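Local coordinates for chitin binding domain (Burkholderia pseudomallei, PDB 3UAM), which probably binds chitin and, as a member of the AA10 lytic polysaccharide monooxygenase family, may cleave such polysaccharides oxidatively, at residues G38-F42 / G43-E47; F54-Q58 / S59-D63. One frame throughout, in Å; residues are numbered along the deposited sequence.

Interaction 1 of 2, residues G38-F42 / G43-E47; sequences GRLDF and GQVNE
Asp-41 and Gln-44 grip each other twice at the start of the short helix 42-45. The carboxylate oxygen Asp-41 OD1 accepts from Gln-44 N at 3.0 Å, in a nearly straight bond (169°) that meets the oxygen almost along its C-O axis. In return Gln-44 OE1 takes the backbone N-H of Asp-41, with N and OE1 2.9 Å apart and the donor tilted out of the carbonyl plane. This reciprocal pair is a capping box with Asp-41 as N-cap. Rotation about the first torsion sets Asp-41 CG between its own N and carbonyl carbon (chi1 61°), which turns OD1 back over the first turn; the Gln-44 chain runs extended past it, crossing the Asp-41 side chain at about a right angle.

The backbone completes the turn: Val-45 N donates to Asp-41 O at 3.2 Å. One residue on, Phe-42 O receives Asn-46 ND2 at 2.9 Å, from above the carbonyl plane, together with a weak bond from Asn-46 N. The same amide nitrogen stands over the centre of the Phe-42 ring, 3.2 Å above its plane, with the amide turned 59° to the ring. Leu-40, which is buried, packs its CB 4.0 Å from Val-45 CG2, while Leu-40 CD2 lies near Gln-44 OE1.

Further out, Leu-34 of helix 30-36 touches Leu-40, and Val-32 and Tyr-35 touch Val-45. Arg-23 of strand 21-26 donates to Asn-46 OD1, consistent with the nitrogen end of the amide facing the ring. Glu-47 OE2 is hydrogen-bonded to NE2 of His-21, the first residue of that strand.

Chemically, the box gives two N-H groups at the helix start side-chain acceptors, and the carboxylate, placed at the positive end of the helix dipole, would probably be stabilised as an anion.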
# COMPACT_ATOMS: atom_id res chain seq x y z
N GLY A 38 7.21 11.20 15.95
CA GLY A 38 8.05 10.44 16.87
C GLY A 38 7.48 9.12 17.39
O GLY A 38 8.01 8.58 18.35
N ARG A 39 6.44 8.58 16.75
CA ARG A 39 5.75 7.38 17.27
C ARG A 39 6.11 6.08 16.55
O ARG A 39 5.75 5.01 17.02
CB ARG A 39 4.23 7.62 17.23
CG ARG A 39 3.83 8.87 18.05
CD ARG A 39 2.37 9.22 17.96
NE ARG A 39 1.51 8.04 18.09
CZ ARG A 39 0.19 8.07 17.94
NH1 ARG A 39 -0.42 9.22 17.68
NH2 ARG A 39 -0.53 6.96 18.07
N LEU A 40 6.78 6.17 15.41
CA LEU A 40 7.36 5.01 14.75
C LEU A 40 8.77 5.34 14.34
O LEU A 40 9.05 6.48 13.98
CB LEU A 40 6.58 4.65 13.50
CG LEU A 40 5.19 4.04 13.66
CD1 LEU A 40 4.56 3.82 12.29
CD2 LEU A 40 5.26 2.73 14.43
N ASP A 41 9.67 4.36 14.34
CA ASP A 41 11.01 4.66 13.83
C ASP A 41 11.07 4.46 12.31
O ASP A 41 10.11 4.02 11.71
CB ASP A 41 12.11 3.89 14.58
CG ASP A 41 11.97 2.40 14.47
OD1 ASP A 41 11.67 1.90 13.37
OD2 ASP A 41 12.20 1.73 15.49
N PHE A 42 12.19 4.81 11.71
CA PHE A 42 12.32 4.77 10.26
C PHE A 42 12.15 3.36 9.68
O PHE A 42 11.47 3.19 8.67
CB PHE A 42 13.69 5.36 9.84
CG PHE A 42 13.84 5.60 8.37
CD1 PHE A 42 13.19 6.67 7.77
CD2 PHE A 42 14.63 4.76 7.58
CE1 PHE A 42 13.33 6.92 6.41
CE2 PHE A 42 14.77 5.00 6.22
CZ PHE A 42 14.13 6.09 5.64
N GLY A 43 12.78 2.35 10.30
CA GLY A 43 12.62 0.96 9.84
C GLY A 43 11.14 0.57 9.80
O GLY A 43 10.63 0.07 8.79
N GLN A 44 10.46 0.82 10.90
CA GLN A 44 9.05 0.48 11.06
C GLN A 44 8.15 1.06 9.96
O GLN A 44 7.31 0.34 9.42
CB GLN A 44 8.57 0.95 12.44
CG GLN A 44 9.12 0.11 13.60
CD GLN A 44 8.70 0.63 14.96
OE1 GLN A 44 8.45 1.82 15.13
NE2 GLN A 44 8.59 -0.25 15.94
N VAL A 45 8.31 2.35 9.64
CA VAL A 45 7.53 3.01 8.57
C VAL A 45 7.72 2.32 7.22
O VAL A 45 6.80 2.25 6.41
CB VAL A 45 7.92 4.49 8.42
CG1 VAL A 45 7.24 5.12 7.20
CG2 VAL A 45 7.56 5.26 9.67
N ASN A 46 8.94 1.83 7.01
CA ASN A 46 9.39 1.23 5.74
C ASN A 46 9.25 -0.31 5.63
O ASN A 46 9.66 -0.90 4.61
CB ASN A 46 10.87 1.57 5.55
CG ASN A 46 11.09 2.97 5.03
OD1 ASN A 46 10.74 3.26 3.89
ND2 ASN A 46 11.61 3.86 5.86
N GLU A 47 8.68 -0.94 6.66
CA GLU A 47 8.60 -2.39 6.75
C GLU A 47 7.17 -2.86 7.08
O GLU A 47 6.97 -3.78 7.88
CB GLU A 47 9.59 -2.92 7.79
CG GLU A 47 11.04 -2.79 7.38
CD GLU A 47 12.03 -3.06 8.50
OE1 GLU A 47 11.71 -3.76 9.48
OE2 GLU A 47 13.18 -2.56 8.41

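Interaction 2 of 2, residues F54-Q58 / S59-D63; sequences FPATQ and SGLRD
A surface turn in the long loop between strand 49-51 and helix 98-101 folds back here, so that Leu-61 meets Ala-56 and Gln-58. No direct hydrogen bond joins the two halves, and the contact rests on carbon packing and one bridging water. Leu-61 CD1 serves both neighbours, 3.8 Å from Ala-56 CB and close to Gln-58 CG, while CD2 comes 3.4 Å from Gln-58 NE2. The leucine and glutamine chains cross at about a right angle. Gln-58 reaches this place because its CG sits between the backbone N and the carbonyl carbon (chi1 78°), from where the extended chain passes across the leucine.

Gly-60, with positive phi, carries the backbone round the bend. Asn-72, from later in the same loop, bridges the two limbs of the turn, its OD1 taking Leu-61 N and its ND2 giving to Gln-58 O. Arg-146 holds the incoming limb through the carbonyls of Pro-55, which follows a cis peptide bond, and Ala-56. A water links the amide end of Gln-58 to the backbone: it accepts from Gln-58 NE2 at 2.9 Å and donates to Ser-59 O at 2.8 Å.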
# COMPACT_ATOMS: atom_id res chain seq x y z
N PHE A 54 -3.58 -8.79 -1.77
CA PHE A 54 -4.78 -8.11 -1.29
C PHE A 54 -5.70 -7.82 -2.50
O PHE A 54 -5.22 -7.34 -3.52
CB PHE A 54 -4.39 -6.82 -0.58
CG PHE A 54 -5.55 -6.02 -0.09
CD1 PHE A 54 -6.15 -5.08 -0.90
CD2 PHE A 54 -6.02 -6.21 1.19
CE1 PHE A 54 -7.22 -4.35 -0.42
CE2 PHE A 54 -7.09 -5.49 1.66
CZ PHE A 54 -7.68 -4.55 0.86
N PRO A 55 -7.02 -8.07 -2.37
CA PRO A 55 -7.77 -8.43 -1.18
C PRO A 55 -7.95 -9.93 -0.94
O PRO A 55 -8.85 -10.32 -0.21
CB PRO A 55 -9.13 -7.78 -1.45
CG PRO A 55 -9.32 -7.95 -2.91
CD PRO A 55 -7.93 -7.74 -3.49
N ALA A 56 -7.08 -10.77 -1.51
CA ALA A 56 -7.19 -12.21 -1.25
C ALA A 56 -6.98 -12.45 0.26
O ALA A 56 -6.40 -11.59 0.96
CB ALA A 56 -6.17 -12.99 -2.09
N THR A 57 -7.52 -13.56 0.76
CA THR A 57 -7.36 -13.91 2.18
C THR A 57 -6.62 -15.24 2.38
O THR A 57 -6.78 -15.90 3.44
CB THR A 57 -8.74 -14.06 2.85
OG1 THR A 57 -9.48 -15.04 2.11
CG2 THR A 57 -9.51 -12.73 2.85
N GLN A 58 -5.88 -15.69 1.38
CA GLN A 58 -5.25 -17.02 1.40
C GLN A 58 -3.84 -16.89 0.83
O GLN A 58 -3.59 -16.01 -0.00
CB GLN A 58 -6.05 -18.02 0.54
CG GLN A 58 -5.78 -17.83 -0.96
CD GLN A 58 -6.85 -18.42 -1.88
OE1 GLN A 58 -7.98 -17.89 -1.95
NE2 GLN A 58 -6.50 -19.48 -2.60
N SER A 59 -2.93 -17.77 1.24
CA SER A 59 -1.58 -17.80 0.67
C SER A 59 -1.47 -18.83 -0.45
O SER A 59 -2.37 -19.64 -0.66
CB SER A 59 -0.56 -18.17 1.76
OG SER A 59 -0.92 -19.41 2.33
N GLY A 60 -0.34 -18.80 -1.15
CA GLY A 60 -0.01 -19.81 -2.14
C GLY A 60 -0.59 -19.58 -3.53
O GLY A 60 -0.39 -20.41 -4.42
N LEU A 61 -1.28 -18.46 -3.71
CA LEU A 61 -1.78 -18.05 -5.02
C LEU A 61 -0.61 -17.66 -5.92
O LEU A 61 0.34 -17.02 -5.47
CB LEU A 61 -2.73 -16.85 -4.90
CG LEU A 61 -4.09 -17.23 -4.32
CD1 LEU A 61 -4.88 -15.97 -3.98
CD2 LEU A 61 -4.83 -18.14 -5.30
N ARG A 62 -0.71 -18.03 -7.20
CA ARG A 62 0.24 -17.52 -8.19
C ARG A 62 -0.19 -16.13 -8.64
O ARG A 62 -1.35 -15.76 -8.55
CB ARG A 62 0.34 -18.47 -9.40
CG ARG A 62 0.71 -19.90 -9.06
CD ARG A 62 1.89 -20.02 -8.11
NE ARG A 62 3.14 -19.48 -8.67
CZ ARG A 62 4.21 -20.21 -9.00
NH1 ARG A 62 4.20 -21.52 -8.85
NH2 ARG A 62 5.30 -19.63 -9.48
N ASP A 63 0.77 -15.37 -9.13
CA ASP A 63 0.49 -14.06 -9.67
C ASP A 63 -0.39 -14.20 -10.94
O ASP A 63 -0.06 -14.98 -11.83
CB ASP A 63 1.79 -13.35 -9.98
CG ASP A 63 1.60 -11.89 -10.29
OD1 ASP A 63 1.16 -11.58 -11.42
OD2 ASP A 63 1.90 -11.05 -9.42
O HOH W 1 -4.01 -20.89 -2.53

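From the N terminus, the chain forms strand 21-26 and helix 30-36 before reaching interaction 1, which closes the short connection into helix 42-45; side chains of this stretch also pack on both earlier elements. It then runs through strand 49-51, an antiparallel partner of strand 205-215 in the mixed sheet, and enters the long loop where interaction 2 closes a turn. The two contacts follow in series, neither nested nor crossed. The centres of interactions 1 and 2 lie about 26 Å apart, and they do not touch. One principle serves twice: neighbouring residues shape a bend locally, while partners elsewhere in the chain, helix 30-36 and strand 21-26 for 38-47, and Arg-146 and strand 126-133 for 54-63, attach it to the fold.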